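PDB 6LL8: inorganic pyrophosphatase from Shewanella sp. AS-11, which probably hydrolyses diphosphate to two phosphates, as a manganese-dependent family II pyrophosphatase of the DHH type. Local coordinates for residues F48-K52 with F53-A57. Numbering follows the deposited sequence.
Sequences FILEK and FGFEA
Lys-52 CG sits over one face of the Phe-53 ring, offset toward the rim, and CD and CE pass beyond the rim beside CE2 and CZ; Ile-49 O sits at the ring edge near its plane, 3.6 Å from CD2. At the edge of the Phe-55 ring Phe-53 CB lies in the plane and Leu-50 O near it. These rings flank a Schellman motif that ends helix 44-53 in the DHH domain. Lys-52 CG makes a CH-pi contact 4.1 Å from the Phe-53 centroid, and CD follows at 3.6 Å from Phe-53 CE2. The lysine chain is extended through chi3, with CG anti to the backbone N (chi1 -179°), which carries CG over the face and the rest past the rim, the two side chains pointing the same way. Phe-53 N donates to Ile-49 O at 3.2 Å and weakly to Leu-50 O. Past Gly-54, whose positive phi (85°) turns the chain out of the helix, Phe-55 N returns to Leu-50 O at 2.9 Å with an N-H...O angle of 159°, the nitrogen tilted from the plane of the Leu-50 carbonyl. Gly-54 N makes a weak bond to Glu-51 O. The Leu-50 and Phe-55 side chains cross at about a right angle. Leu-50 also packs on Ile-17 of helix 14-29, while Phe-53 and Phe-55 both touch Ile-139 of helix 134-147. The two methyls of Leu-50 touch different residues: CD2 lies 4.0 Å from Phe-55 CB, and CD1 3.9 Å from Ala-57 CA.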
ATOM      1  N   PHE A  48      -4.031  -9.438  11.552  1.00  8.64           N
ATOM      2  CA  PHE A  48      -3.050  -9.845  12.566  1.00  9.22           C
ATOM      3  C   PHE A  48      -2.626  -8.655  13.394  1.00  9.34           C
ATOM      4  O   PHE A  48      -2.557  -8.719  14.638  1.00  9.99           O
ATOM      5  CB  PHE A  48      -1.885 -10.538  11.864  1.00 10.46           C
ATOM      6  CG  PHE A  48      -0.721 -10.903  12.747  1.00 11.03           C
ATOM      7  CD1 PHE A  48      -0.702 -12.120  13.378  1.00 12.22           C
ATOM      8  CD2 PHE A  48       0.349 -10.036  12.943  1.00 14.81           C
ATOM      9  CE1 PHE A  48       0.348 -12.473  14.208  1.00 14.29           C
ATOM     10  CE2 PHE A  48       1.417 -10.400  13.765  1.00 18.71           C
ATOM     11  CZ  PHE A  48       1.407 -11.629  14.371  1.00 16.67           C
ATOM     12  N   ILE A  49      -2.293  -7.551  12.731  1.00  9.04           N
ATOM     13  CA  ILE A  49      -1.818  -6.336  13.452  1.00  9.17           C
ATOM     14  C   ILE A  49      -2.932  -5.810  14.375  1.00  9.25           C
ATOM     15  O   ILE A  49      -2.682  -5.491  15.546  1.00  9.63           O
ATOM     16  CB  ILE A  49      -1.382  -5.276  12.441  1.00  9.44           C
ATOM     17  CG1 ILE A  49      -0.131  -5.714  11.659  1.00  9.80           C
ATOM     18  CG2 ILE A  49      -1.170  -3.930  13.126  1.00 10.05           C
ATOM     19  CD1 ILE A  49       0.126  -4.846  10.434  1.00 11.83           C
ATOM     20  N   LEU A  50      -4.138  -5.671  13.830  1.00  9.02           N
ATOM     21  CA  LEU A  50      -5.226  -5.089  14.631  1.00  9.66           C
ATOM     22  C   LEU A  50      -5.552  -6.004  15.810  1.00 10.52           C
ATOM     23  O   LEU A  50      -5.828  -5.508  16.895  1.00 11.78           O
ATOM     24  CB  LEU A  50      -6.468  -4.803  13.793  1.00 10.10           C
ATOM     25  CG  LEU A  50      -6.320  -3.743  12.705  1.00 10.40           C
ATOM     26  CD1 LEU A  50      -7.695  -3.288  12.234  1.00 11.07           C
ATOM     27  CD2 LEU A  50      -5.487  -2.530  13.115  1.00 10.69           C
ATOM     28  N   GLU A  51      -5.537  -7.313  15.616  1.00  9.90           N
ATOM     29  CA  GLU A  51      -5.852  -8.227  16.722  1.00 10.92           C
ATOM     30  C   GLU A  51      -4.768  -8.091  17.790  1.00 10.88           C
ATOM     31  O   GLU A  51      -5.076  -8.065  19.007  1.00 12.43           O
ATOM     32  CB  GLU A  51      -5.997  -9.658  16.219  1.00 13.44           C
ATOM     33  CG  GLU A  51      -6.424 -10.623  17.329  1.00 15.85           C
ATOM     34  CD  GLU A  51      -5.425 -11.072  18.375  1.00 18.13           C
ATOM     35  OE1 GLU A  51      -4.215 -11.015  18.147  1.00 17.06           O
ATOM     36  OE2 GLU A  51      -5.921 -11.521  19.457  1.00 21.35           O
ATOM     37  N   LYS A  52      -3.512  -7.971  17.366  1.00 10.13           N
ATOM     38  CA  LYS A  52      -2.393  -7.927  18.328  1.00 11.25           C
ATOM     39  C   LYS A  52      -2.543  -6.742  19.276  1.00 11.66           C
ATOM     40  O   LYS A  52      -2.202  -6.854  20.452  1.00 13.09           O
ATOM     41  CB  LYS A  52      -1.072  -7.846  17.571  1.00 11.91           C
ATOM     42  CG  LYS A  52       0.160  -7.807  18.440  1.00 13.20           C
ATOM     43  CD  LYS A  52       1.404  -7.858  17.622  1.00 15.68           C
ATOM     44  CE  LYS A  52       2.669  -7.730  18.442  1.00 19.41           C
ATOM     45  NZ  LYS A  52       2.790  -8.839  19.411  1.00 23.69           N
ATOM     46  N   PHE A  53      -3.012  -5.609  18.775  1.00 10.46           N
ATOM     47  CA  PHE A  53      -3.086  -4.360  19.558  1.00 10.86           C
ATOM     48  C   PHE A  53      -4.512  -3.986  19.936  1.00 11.61           C
ATOM     49  O   PHE A  53      -4.701  -2.927  20.527  1.00 13.88           O
ATOM     50  CB  PHE A  53      -2.346  -3.236  18.822  1.00 11.87           C
ATOM     51  CG  PHE A  53      -0.859  -3.451  18.813  1.00 11.60           C
ATOM     52  CD1 PHE A  53      -0.107  -3.234  19.952  1.00 12.06           C
ATOM     53  CD2 PHE A  53      -0.253  -3.963  17.696  1.00 10.91           C
ATOM     54  CE1 PHE A  53       1.254  -3.529  19.953  1.00 12.85           C
ATOM     55  CE2 PHE A  53       1.103  -4.240  17.703  1.00 12.90           C
ATOM     56  CZ  PHE A  53       1.852  -4.011  18.824  1.00 12.42           C
ATOM     57  N   GLY A  54      -5.486  -4.859  19.713  1.00 11.30           N
ATOM     58  CA  GLY A  54      -6.830  -4.692  20.288  1.00 11.80           C
ATOM     59  C   GLY A  54      -7.784  -3.807  19.522  1.00 13.59           C
ATOM     60  O   GLY A  54      -8.722  -3.326  20.137  1.00 17.44           O
ATOM     61  N   PHE A  55      -7.600  -3.600  18.231  1.00 10.82           N
ATOM     62  CA  PHE A  55      -8.469  -2.717  17.437  1.00 11.22           C
ATOM     63  C   PHE A  55      -9.494  -3.492  16.629  1.00 11.48           C
ATOM     64  O   PHE A  55      -9.193  -4.548  16.067  1.00 14.41           O
ATOM     65  CB  PHE A  55      -7.635  -1.906  16.441  1.00 11.14           C
ATOM     66  CG  PHE A  55      -6.778  -0.854  17.085  1.00 10.30           C
ATOM     67  CD1 PHE A  55      -7.273   0.406  17.316  1.00 11.23           C
ATOM     68  CD2 PHE A  55      -5.502  -1.151  17.518  1.00 10.63           C
ATOM     69  CE1 PHE A  55      -6.488   1.352  17.953  1.00 11.90           C
ATOM     70  CE2 PHE A  55      -4.707  -0.195  18.137  1.00 11.05           C
ATOM     71  CZ  PHE A  55      -5.209   1.052  18.354  1.00 11.23           C
ATOM     72  N   GLU A  56     -10.664  -2.897  16.507  1.00 13.50           N
ATOM     73  CA  GLU A  56     -11.647  -3.287  15.481  1.00 14.88           C
ATOM     74  C   GLU A  56     -11.273  -2.655  14.137  1.00 13.38           C
ATOM     75  O   GLU A  56     -10.619  -1.618  14.089  1.00 13.98           O
ATOM     76  CB  GLU A  56     -13.046  -2.841  15.893  1.00 20.34           C
ATOM     77  CG  GLU A  56     -13.522  -3.437  17.207  1.00 26.68           C
ATOM     78  CD  GLU A  56     -13.737  -4.946  17.218  1.00 39.77           C
ATOM     79  OE1 GLU A  56     -14.024  -5.516  16.143  1.00 48.58           O
ATOM     80  OE2 GLU A  56     -13.639  -5.557  18.314  1.00 55.94           O
ATOM     81  N   ALA A  57     -11.679  -3.276  13.054  1.00 14.29           N
ATOM     82  CA  ALA A  57     -11.504  -2.710  11.706  1.00 13.01           C
ATOM     83  C   ALA A  57     -12.288  -1.420  11.647  1.00 12.84           C
ATOM     84  O   ALA A  57     -13.431  -1.349  12.119  1.00 15.10           O
ATOM     85  CB  ALA A  57     -11.980  -3.682  10.663  1.00 15.43           C
TER